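Long-range contacts in amorpha-4,11-diene synthase (Artemisia annua, PDB 4GAX), which probably cyclises farnesyl diphosphate, with loss of diphosphate, to a sesquiterpene such as amorpha-4,11-diene or alpha-bisabolol: residues H77-Q88 / W115-L126; L126-V134 / Y511-R519. All blocks are in the same frame, centred on the assembly; numbering follows the deposited sequence.

Contact 1: residues H77-Q88 / W115-L126; sequences HANLLKLVDEIQ and WSGARSSLWFRL
One face of the W115 indole takes CD1 of L81, 3.9 Å from the centroid of its six-membered ring in a CH-pi contact; the same face also takes W123 CG, both atoms set toward the rim, while A78 N and A118 O meet the edge, the latter accepting a hydrogen bond from W115 NE1. The W123 ring carries W115 CB over its centre, and L81 CD1 reaches its edge. L81 gets there because its CG stands anti to the carbonyl carbon (chi1 -70°), and CD1 ends 3.6 Å from W123 CB. K82 CD lies 3.8 Å above the middle of the R119 guanidinium, whose NH2 is salt-bridged to E158 and E162. With an alanine here, E158 and E162 would probably lose their shared cation and the K82 methylenes the flat group they pack on. Here two helices of the all-helical N-terminal terpene synthase domain cross at 55°, their segment axes 9.9 Å apart, R119 forming the N-cap of the second. L126 enters as a knob among L81, V84, D85 and Q88, its CD1 3.9 Å from L81 CD2, while L122 CD2 packs on L81 CB. R125 NH2 makes a salt bridge to D85 OD1 at 2.9 Å; the oxygen lies in the guanidinium plane, but the nitrogen stands 53° above the carboxylate plane. Water 2 joins D85 OD1, Q88 OE1 and R125 NH1.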
loop_
_atom_site.group_PDB
_atom_site.type_symbol
_atom_site.label_atom_id
_atom_site.label_comp_id
_atom_site.label_asym_id
_atom_site.label_seq_id
_atom_site.Cartn_x
_atom_site.Cartn_y
_atom_site.Cartn_z
ATOM N N HIS A 77 -15.529 26.230 -5.284
ATOM C CA HIS A 77 -14.615 25.389 -4.513
ATOM C C HIS A 77 -15.111 23.961 -4.296
ATOM O O HIS A 77 -14.310 23.031 -4.283
ATOM C CB HIS A 77 -14.212 26.048 -3.202
ATOM C CG HIS A 77 -13.250 27.180 -3.382
ATOM N ND1 HIS A 77 -12.862 27.999 -2.341
ATOM C CD2 HIS A 77 -12.598 27.632 -4.481
ATOM C CE1 HIS A 77 -11.998 28.899 -2.793
ATOM N NE2 HIS A 77 -11.827 28.699 -4.082
ATOM N N ALA A 78 -16.419 23.781 -4.138
ATOM C CA ALA A 78 -16.961 22.435 -4.027
ATOM C C ALA A 78 -16.688 21.670 -5.326
ATOM O O ALA A 78 -16.336 20.485 -5.312
ATOM C CB ALA A 78 -18.468 22.486 -3.725
ATOM N N ASN A 79 -16.851 22.350 -6.455
ATOM C CA ASN A 79 -16.568 21.719 -7.742
ATOM C C ASN A 79 -15.083 21.419 -7.891
ATOM O O ASN A 79 -14.700 20.464 -8.568
ATOM C CB ASN A 79 -17.054 22.591 -8.908
ATOM C CG ASN A 79 -18.577 22.634 -9.017
ATOM O OD1 ASN A 79 -19.292 22.089 -8.173
ATOM N ND2 ASN A 79 -19.076 23.288 -10.059
ATOM N N LEU A 80 -14.242 22.245 -7.275
ATOM C CA LEU A 80 -12.803 22.003 -7.314
ATOM C C LEU A 80 -12.456 20.712 -6.577
ATOM O O LEU A 80 -11.640 19.892 -7.052
ATOM C CB LEU A 80 -12.043 23.196 -6.717
ATOM C CG LEU A 80 -10.528 23.048 -6.460
ATOM C CD1 LEU A 80 -9.730 22.760 -7.717
ATOM C CD2 LEU A 80 -9.993 24.306 -5.822
ATOM N N LEU A 81 -13.083 20.514 -5.421
ATOM C CA LEU A 81 -12.836 19.294 -4.653
ATOM C C LEU A 81 -13.254 18.086 -5.461
ATOM O O LEU A 81 -12.575 17.067 -5.444
ATOM C CB LEU A 81 -13.592 19.309 -3.320
ATOM C CG LEU A 81 -13.076 20.315 -2.287
ATOM C CD1 LEU A 81 -13.931 20.216 -1.032
ATOM C CD2 LEU A 81 -11.615 20.016 -1.959
ATOM N N LYS A 82 -14.387 18.194 -6.153
ATOM C CA LYS A 82 -14.866 17.094 -6.985
ATOM C C LYS A 82 -13.889 16.781 -8.116
ATOM O O LYS A 82 -13.657 15.607 -8.449
ATOM C CB LYS A 82 -16.256 17.406 -7.545
ATOM C CG LYS A 82 -16.930 16.224 -8.230
ATOM C CD LYS A 82 -16.873 14.973 -7.343
ATOM C CE LYS A 82 -17.874 13.901 -7.784
ATOM N NZ LYS A 82 -17.489 13.214 -9.052
ATOM N N LEU A 83 -13.328 17.826 -8.719
ATOM C CA LEU A 83 -12.368 17.644 -9.805
ATOM C C LEU A 83 -11.103 16.982 -9.276
ATOM O O LEU A 83 -10.547 16.084 -9.924
ATOM C CB LEU A 83 -12.002 19.004 -10.398
ATOM C CG LEU A 83 -11.058 19.045 -11.602
ATOM C CD1 LEU A 83 -11.534 18.099 -12.689
ATOM C CD2 LEU A 83 -11.024 20.478 -12.148
ATOM N N VAL A 84 -10.647 17.429 -8.103
ATOM C CA VAL A 84 -9.466 16.846 -7.467
ATOM C C VAL A 84 -9.726 15.364 -7.217
ATOM O O VAL A 84 -8.901 14.510 -7.537
ATOM C CB VAL A 84 -9.127 17.562 -6.130
ATOM C CG1 VAL A 84 -8.095 16.774 -5.334
ATOM C CG2 VAL A 84 -8.630 18.991 -6.383
ATOM N N ASP A 85 -10.890 15.055 -6.660
ATOM C CA ASP A 85 -11.245 13.653 -6.404
ATOM C C ASP A 85 -11.215 12.803 -7.685
ATOM O O ASP A 85 -10.762 11.657 -7.692
ATOM C CB ASP A 85 -12.645 13.603 -5.808
ATOM C CG ASP A 85 -13.097 12.207 -5.482
ATOM O OD1 ASP A 85 -12.323 11.460 -4.844
ATOM O OD2 ASP A 85 -14.247 11.860 -5.835
ATOM N N GLU A 86 -11.725 13.351 -8.780
ATOM C CA GLU A 86 -11.786 12.581 -10.017
ATOM C C GLU A 86 -10.374 12.357 -10.563
ATOM O O GLU A 86 -10.025 11.254 -11.010
ATOM C CB GLU A 86 -12.662 13.306 -11.028
ATOM C CG GLU A 86 -14.113 13.323 -10.622
ATOM C CD GLU A 86 -14.931 14.256 -11.489
ATOM O OE1 GLU A 86 -14.336 14.870 -12.406
ATOM O OE2 GLU A 86 -16.158 14.374 -11.252
ATOM N N ILE A 87 -9.551 13.397 -10.502
ATOM C CA ILE A 87 -8.164 13.257 -10.945
ATOM C C ILE A 87 -7.448 12.175 -10.117
ATOM O O ILE A 87 -6.713 11.352 -10.664
ATOM C CB ILE A 87 -7.418 14.602 -10.850
ATOM C CG1 ILE A 87 -8.031 15.593 -11.840
ATOM C CG2 ILE A 87 -5.920 14.413 -11.122
ATOM C CD1 ILE A 87 -7.556 17.064 -11.630
ATOM N N GLN A 88 -7.688 12.158 -8.809
ATOM C CA GLN A 88 -7.013 11.207 -7.929
ATOM C C GLN A 88 -7.483 9.782 -8.199
ATOM O O GLN A 88 -6.682 8.850 -8.311
ATOM C CB GLN A 88 -7.250 11.570 -6.450
ATOM C CG GLN A 88 -6.492 12.812 -5.977
ATOM C CD GLN A 88 -6.856 13.204 -4.538
ATOM O OE1 GLN A 88 -7.904 12.813 -4.022
ATOM N NE2 GLN A 88 -5.989 13.972 -3.894
ATOM N N TRP A 115 -15.464 24.184 6.941
ATOM C CA TRP A 115 -16.192 23.928 5.699
ATOM C C TRP A 115 -17.659 23.659 5.991
ATOM O O TRP A 115 -17.991 22.884 6.895
ATOM C CB TRP A 115 -15.635 22.690 5.001
ATOM C CG TRP A 115 -16.265 22.396 3.666
ATOM C CD1 TRP A 115 -17.385 21.637 3.426
ATOM C CD2 TRP A 115 -15.804 22.853 2.384
ATOM N NE1 TRP A 115 -17.644 21.600 2.076
ATOM C CE2 TRP A 115 -16.685 22.329 1.412
ATOM C CE3 TRP A 115 -14.733 23.658 1.961
ATOM C CZ2 TRP A 115 -16.533 22.581 0.050
ATOM C CZ3 TRP A 115 -14.578 23.905 0.617
ATOM C CH2 TRP A 115 -15.479 23.371 -0.326
ATOM N N SER A 116 -18.535 24.285 5.217
ATOM C CA SER A 116 -19.961 24.020 5.337
ATOM C C SER A 116 -20.632 24.209 3.990
ATOM O O SER A 116 -21.455 25.105 3.825
ATOM C CB SER A 116 -20.605 24.963 6.360
ATOM O OG SER A 116 -20.562 26.308 5.904
ATOM N N GLY A 117 -20.280 23.380 3.020
ATOM C CA GLY A 117 -20.885 23.502 1.711
ATOM C C GLY A 117 -21.473 22.190 1.238
ATOM O O GLY A 117 -21.634 21.243 2.023
ATOM N N ALA A 118 -21.803 22.140 -0.051
ATOM C CA ALA A 118 -21.937 20.869 -0.739
ATOM C C ALA A 118 -20.599 20.165 -0.542
ATOM O O ALA A 118 -19.573 20.819 -0.243
ATOM C CB ALA A 118 -22.209 21.075 -2.216
ATOM N N ARG A 119 -20.614 18.847 -0.713
ATOM C CA ARG A 119 -19.402 18.030 -0.698
ATOM C C ARG A 119 -18.678 18.113 0.639
ATOM O O ARG A 119 -17.444 18.075 0.688
ATOM C CB ARG A 119 -18.458 18.440 -1.846
ATOM C CG ARG A 119 -19.186 18.841 -3.128
ATOM C CD ARG A 119 -18.701 18.102 -4.338
ATOM N NE ARG A 119 -19.293 16.782 -4.429
ATOM C CZ ARG A 119 -19.943 16.320 -5.491
ATOM N NH1 ARG A 119 -20.098 17.073 -6.574
ATOM N NH2 ARG A 119 -20.438 15.093 -5.463
ATOM N N SER A 120 -19.433 18.213 1.728
ATOM C CA SER A 120 -18.799 18.239 3.038
ATOM C C SER A 120 -18.107 16.905 3.348
ATOM O O SER A 120 -16.986 16.892 3.864
ATOM C CB SER A 120 -19.777 18.698 4.149
ATOM O OG SER A 120 -20.977 17.956 4.133
ATOM N N SER A 121 -18.747 15.782 3.009
ATOM C CA SER A 121 -18.117 14.473 3.218
ATOM C C SER A 121 -16.844 14.316 2.372
ATOM O O SER A 121 -15.842 13.714 2.805
ATOM C CB SER A 121 -19.105 13.356 2.876
ATOM O OG SER A 121 -20.198 13.369 3.781
ATOM N N LEU A 122 -16.888 14.838 1.153
ATOM C CA LEU A 122 -15.729 14.760 0.262
ATOM C C LEU A 122 -14.613 15.656 0.788
ATOM O O LEU A 122 -13.439 15.280 0.790
ATOM C CB LEU A 122 -16.122 15.170 -1.167
ATOM C CG LEU A 122 -14.964 15.241 -2.162
ATOM C CD1 LEU A 122 -14.290 13.862 -2.265
ATOM C CD2 LEU A 122 -15.422 15.728 -3.518
ATOM N N TRP A 123 -14.981 16.838 1.261
ATOM C CA TRP A 123 -13.990 17.754 1.804
ATOM C C TRP A 123 -13.236 17.077 2.940
ATOM O O TRP A 123 -12.007 17.120 2.989
ATOM C CB TRP A 123 -14.659 19.036 2.299
ATOM C CG TRP A 123 -13.792 19.860 3.222
ATOM C CD1 TRP A 123 -12.831 20.758 2.858
ATOM C CD2 TRP A 123 -13.824 19.864 4.662
ATOM N NE1 TRP A 123 -12.257 21.326 3.983
ATOM C CE2 TRP A 123 -12.847 20.787 5.102
ATOM C CE3 TRP A 123 -14.579 19.172 5.620
ATOM C CZ2 TRP A 123 -12.615 21.050 6.453
ATOM C CZ3 TRP A 123 -14.347 19.423 6.962
ATOM C CH2 TRP A 123 -13.375 20.359 7.369
ATOM N N PHE A 124 -13.984 16.424 3.828
ATOM C CA PHE A 124 -13.407 15.810 5.017
ATOM C C PHE A 124 -12.368 14.764 4.617
ATOM O O PHE A 124 -11.249 14.746 5.140
ATOM C CB PHE A 124 -14.531 15.181 5.854
ATOM C CG PHE A 124 -14.056 14.372 7.023
ATOM C CD1 PHE A 124 -13.759 14.978 8.229
ATOM C CD2 PHE A 124 -13.944 12.991 6.922
ATOM C CE1 PHE A 124 -13.333 14.219 9.332
ATOM C CE2 PHE A 124 -13.541 12.225 8.003
ATOM C CZ PHE A 124 -13.225 12.844 9.217
ATOM N N ARG A 125 -12.746 13.890 3.695
ATOM C CA ARG A 125 -11.869 12.804 3.290
ATOM C C ARG A 125 -10.626 13.293 2.536
ATOM O O ARG A 125 -9.515 12.830 2.797
ATOM C CB ARG A 125 -12.642 11.782 2.449
ATOM C CG ARG A 125 -11.774 10.640 1.957
ATOM C CD ARG A 125 -12.591 9.568 1.257
ATOM N NE ARG A 125 -13.185 10.040 -0.002
ATOM C CZ ARG A 125 -12.491 10.271 -1.117
ATOM N NH1 ARG A 125 -11.174 10.067 -1.140
ATOM N NH2 ARG A 125 -13.113 10.690 -2.216
ATOM N N LEU A 126 -10.810 14.227 1.605
ATOM C CA LEU A 126 -9.668 14.781 0.862
ATOM C C LEU A 126 -8.712 15.547 1.761
ATOM O O LEU A 126 -7.479 15.496 1.566
ATOM C CB LEU A 126 -10.124 15.687 -0.286
ATOM C CG LEU A 126 -10.952 15.121 -1.431
ATOM C CD1 LEU A 126 -11.119 16.208 -2.527
ATOM C CD2 LEU A 126 -10.328 13.852 -2.007
HETATM O O HOH W 1 -19.946 20.159 -6.313
HETATM O O HOH W 2 -9.785 10.684 -3.914
HETATM O O HOH W 3 -6.247 14.437 -0.899
#

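Contact 2: residues L126-V134 / Y511-R519; sequences LMRKQGYFV and YLITKTIPR
The F133 ring and the L512 side chain cross at about a right angle: L512 CB sits over one face, 4.1 Å from the ring centroid in a CH-pi contact, while I513 CD1 comes to the ring edge, 3.4 Å from F133 CD1. With its CG anti to the carbonyl carbon (chi1 -65°), L512 sets its two methyls against the R128 chain, again nearly perpendicular to it; CD1 lies 3.8 Å from R128 CD, and CD2 rests against the R128 carbonyl and CB. The R128 guanidinium carries F133 CE2 over one face and grips V134 O side-on through NE and NH2; E174 supplies its salt bridge. Y511 presents its edge to the end of helix 120-129, with the carbonyl oxygens of R128 and K129 near the ring plane. Its OH donates to K129 O at 2.6 Å and receives R519 NH1 at 3.2 Å along a nearly straight bond (169°) in the guanidinium plane. R519, bent at chi3, lays one guanidinium face over Q130 O, 3.1 Å from the plane, offset toward the rim and at an angle too poor for a hydrogen bond, and NH2 adds a weak bond to K129 O. This helix end is closed by a Schellman motif at G131, whose positive phi (100°) would jam a CB against the preceding carbonyl. The contact joins that capped end, in the N-terminal domain, to the end of helix 489-513 and, through R519, to the start of helix 519-535. Carbonyls at a helix C-terminus form the negative pole of its dipole, so the R519 cation over Q130 O probably gains electrostatically; by bonding the Y511 oxygen it is also likely to polarise the hydroxyl toward K129 O.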
loop_
_atom_site.group_PDB
_atom_site.type_symbol
_atom_site.label_atom_id
_atom_site.label_comp_id
_atom_site.label_asym_id
_atom_site.label_seq_id
_atom_site.Cartn_x
_atom_site.Cartn_y
_atom_site.Cartn_z
ATOM N N LEU A 126 -10.810 14.227 1.605
ATOM C CA LEU A 126 -9.668 14.781 0.862
ATOM C C LEU A 126 -8.712 15.547 1.761
ATOM O O LEU A 126 -7.479 15.496 1.566
ATOM C CB LEU A 126 -10.124 15.687 -0.286
ATOM C CG LEU A 126 -10.952 15.121 -1.431
ATOM C CD1 LEU A 126 -11.119 16.208 -2.527
ATOM C CD2 LEU A 126 -10.328 13.852 -2.007
ATOM N N MET A 127 -9.255 16.267 2.741
ATOM C CA MET A 127 -8.389 16.944 3.698
ATOM C C MET A 127 -7.543 15.935 4.485
ATOM O O MET A 127 -6.323 16.065 4.562
ATOM C CB MET A 127 -9.204 17.832 4.656
ATOM C CG MET A 127 -9.784 19.093 3.991
ATOM S SD MET A 127 -8.532 20.259 3.381
ATOM C CE MET A 127 -8.489 19.841 1.656
ATOM N N ARG A 128 -8.187 14.918 5.056
ATOM C CA ARG A 128 -7.467 13.929 5.870
ATOM C C ARG A 128 -6.484 13.117 5.034
ATOM O O ARG A 128 -5.400 12.799 5.497
ATOM C CB ARG A 128 -8.443 12.994 6.617
ATOM C CG ARG A 128 -9.087 13.688 7.834
ATOM C CD ARG A 128 -9.598 12.688 8.883
ATOM N NE ARG A 128 -10.038 13.403 10.092
ATOM C CZ ARG A 128 -10.580 12.807 11.149
ATOM N NH1 ARG A 128 -10.708 11.489 11.155
ATOM N NH2 ARG A 128 -10.996 13.526 12.189
ATOM N N LYS A 129 -6.865 12.788 3.807
ATOM C CA LYS A 129 -5.948 12.094 2.899
ATOM C C LYS A 129 -4.689 12.943 2.670
ATOM O O LYS A 129 -3.589 12.413 2.520
ATOM C CB LYS A 129 -6.647 11.782 1.578
ATOM C CG LYS A 129 -5.775 11.131 0.482
ATOM C CD LYS A 129 -6.642 10.749 -0.739
ATOM C CE LYS A 129 -5.789 10.243 -1.920
ATOM N NZ LYS A 129 -4.544 9.563 -1.467
ATOM N N GLN A 130 -4.857 14.261 2.667
ATOM C CA GLN A 130 -3.751 15.189 2.446
ATOM C C GLN A 130 -2.923 15.364 3.722
ATOM O O GLN A 130 -1.846 15.979 3.717
ATOM C CB GLN A 130 -4.301 16.533 1.932
ATOM C CG GLN A 130 -3.270 17.517 1.388
ATOM C CD GLN A 130 -2.609 17.066 0.103
ATOM O OE1 GLN A 130 -2.980 16.042 -0.482
ATOM N NE2 GLN A 130 -1.613 17.835 -0.346
ATOM N N GLY A 131 -3.403 14.793 4.818
ATOM C CA GLY A 131 -2.675 14.888 6.071
ATOM C C GLY A 131 -3.213 15.958 7.011
ATOM O O GLY A 131 -2.642 16.174 8.081
ATOM N N TYR A 132 -4.287 16.653 6.622
ATOM C CA TYR A 132 -4.856 17.675 7.514
ATOM C C TYR A 132 -5.860 17.025 8.463
ATOM O O TYR A 132 -6.889 16.514 8.019
ATOM C CB TYR A 132 -5.572 18.782 6.731
ATOM C CG TYR A 132 -4.696 19.547 5.771
ATOM C CD1 TYR A 132 -4.944 19.522 4.402
ATOM C CD2 TYR A 132 -3.627 20.311 6.232
ATOM C CE1 TYR A 132 -4.133 20.231 3.506
ATOM C CE2 TYR A 132 -2.817 21.015 5.348
ATOM C CZ TYR A 132 -3.074 20.974 3.991
ATOM O OH TYR A 132 -2.275 21.686 3.116
ATOM N N PHE A 133 -5.566 17.054 9.761
ATOM C CA PHE A 133 -6.397 16.388 10.768
ATOM C C PHE A 133 -7.638 17.241 11.070
ATOM O O PHE A 133 -7.863 17.696 12.199
ATOM C CB PHE A 133 -5.575 16.139 12.040
ATOM C CG PHE A 133 -6.120 15.049 12.938
ATOM C CD1 PHE A 133 -5.291 14.449 13.886
ATOM C CD2 PHE A 133 -7.445 14.630 12.855
ATOM C CE1 PHE A 133 -5.771 13.458 14.733
ATOM C CE2 PHE A 133 -7.932 13.642 13.703
ATOM C CZ PHE A 133 -7.095 13.057 14.642
ATOM N N VAL A 134 -8.436 17.445 10.033
ATOM C CA VAL A 134 -9.719 18.122 10.120
ATOM C C VAL A 134 -10.639 17.345 11.070
ATOM O O VAL A 134 -10.543 16.126 11.152
ATOM C CB VAL A 134 -10.308 18.163 8.696
ATOM C CG1 VAL A 134 -11.779 17.833 8.685
ATOM C CG2 VAL A 134 -9.963 19.497 8.015
ATOM N N TYR A 511 -1.194 8.236 11.013
ATOM C CA TYR A 511 -0.986 8.869 9.710
ATOM C C TYR A 511 -1.266 10.370 9.749
ATOM O O TYR A 511 -0.548 11.161 9.129
ATOM C CB TYR A 511 -1.889 8.199 8.671
ATOM C CG TYR A 511 -1.891 8.837 7.303
ATOM C CD1 TYR A 511 -0.893 8.554 6.370
ATOM C CD2 TYR A 511 -2.914 9.698 6.926
ATOM C CE1 TYR A 511 -0.913 9.138 5.085
ATOM C CE2 TYR A 511 -2.936 10.292 5.662
ATOM C CZ TYR A 511 -1.943 10.006 4.743
ATOM O OH TYR A 511 -2.002 10.579 3.480
ATOM N N LEU A 512 -2.308 10.757 10.484
ATOM C CA LEU A 512 -2.728 12.155 10.546
ATOM C C LEU A 512 -1.859 12.969 11.480
ATOM O O LEU A 512 -1.816 14.199 11.397
ATOM C CB LEU A 512 -4.193 12.240 10.998
ATOM C CG LEU A 512 -5.182 11.625 9.985
ATOM C CD1 LEU A 512 -6.543 11.376 10.634
ATOM C CD2 LEU A 512 -5.347 12.544 8.782
ATOM N N ILE A 513 -1.155 12.272 12.365
ATOM C CA ILE A 513 -0.361 12.913 13.415
ATOM C C ILE A 513 1.139 12.932 13.090
ATOM O O ILE A 513 1.924 13.649 13.714
ATOM C CB ILE A 513 -0.628 12.163 14.752
ATOM C CG1 ILE A 513 -1.077 13.135 15.822
ATOM C CG2 ILE A 513 0.536 11.263 15.169
ATOM C CD1 ILE A 513 -2.380 13.747 15.480
ATOM N N THR A 514 1.552 12.150 12.101
ATOM C CA THR A 514 2.982 12.062 11.805
ATOM C C THR A 514 3.456 13.110 10.788
ATOM O O THR A 514 3.061 13.074 9.614
ATOM C CB THR A 514 3.370 10.641 11.350
ATOM O OG1 THR A 514 2.900 9.694 12.319
ATOM C CG2 THR A 514 4.888 10.528 11.242
ATOM N N LYS A 515 4.306 14.034 11.247
ATOM C CA LYS A 515 4.777 15.136 10.415
ATOM C C LYS A 515 6.295 15.156 10.200
ATOM O O LYS A 515 6.791 15.942 9.389
ATOM C CB LYS A 515 4.376 16.490 11.042
ATOM C CG LYS A 515 2.911 16.636 11.381
ATOM C CD LYS A 515 2.035 16.482 10.140
ATOM C CE LYS A 515 0.564 16.439 10.562
ATOM N NZ LYS A 515 -0.322 16.148 9.408
ATOM N N THR A 516 7.034 14.312 10.917
ATOM C CA THR A 516 8.506 14.390 10.882
ATOM C C THR A 516 9.134 13.644 9.719
ATOM O O THR A 516 10.339 13.761 9.475
ATOM C CB THR A 516 9.145 13.863 12.168
ATOM O OG1 THR A 516 8.656 12.542 12.424
ATOM C CG2 THR A 516 8.796 14.762 13.328
ATOM N N ILE A 517 8.312 12.873 9.018
ATOM C CA ILE A 517 8.730 12.155 7.823
ATOM C C ILE A 517 8.127 12.888 6.616
ATOM O O ILE A 517 6.954 13.263 6.641
ATOM C CB ILE A 517 8.237 10.683 7.900
ATOM C CG1 ILE A 517 8.231 9.991 6.550
ATOM C CG2 ILE A 517 6.818 10.626 8.398
ATOM C CD1 ILE A 517 7.597 8.597 6.636
ATOM N N PRO A 518 8.930 13.111 5.563
ATOM C CA PRO A 518 8.430 13.786 4.359
ATOM C C PRO A 518 7.180 13.093 3.843
ATOM O O PRO A 518 7.126 11.853 3.820
ATOM C CB PRO A 518 9.582 13.622 3.356
ATOM C CG PRO A 518 10.810 13.509 4.223
ATOM C CD PRO A 518 10.347 12.720 5.430
ATOM N N ARG A 519 6.180 13.878 3.448
ATOM C CA ARG A 519 4.910 13.302 2.997
ATOM C C ARG A 519 4.976 12.164 1.980
ATOM O O ARG A 519 4.212 11.196 2.099
ATOM C CB ARG A 519 3.942 14.377 2.502
ATOM C CG ARG A 519 2.722 14.454 3.384
ATOM C CD ARG A 519 1.648 15.375 2.846
ATOM N NE ARG A 519 0.816 14.725 1.843
ATOM C CZ ARG A 519 -0.019 13.718 2.089
ATOM N NH1 ARG A 519 -0.132 13.200 3.311
ATOM N NH2 ARG A 519 -0.737 13.217 1.101
HETATM O O HOH W 4 -2.319 9.170 0.873
#

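In the fold
Contacts 1 and 2 lie on the same side of the chain's centre, about 17 Å apart between centres, and follow one another along helix 120-129. L126 belongs to both segments 115-126 and 126-134: its side chain serves contact 1, and just beyond it the helix runs into the turn used by contact 2. They also touch directly, V134 CG1 packing 3.3 Å from W123 CH2 and 3.5 Å from F124 CD1. Contact 1 lies wholly within the N-terminal domain, its centre about 23 Å from the chain centre; contact 2, about 16 Å from it, ties this domain to the helix end and loop 511-519, some 380 residues later. Neither includes a metal or bound ligand.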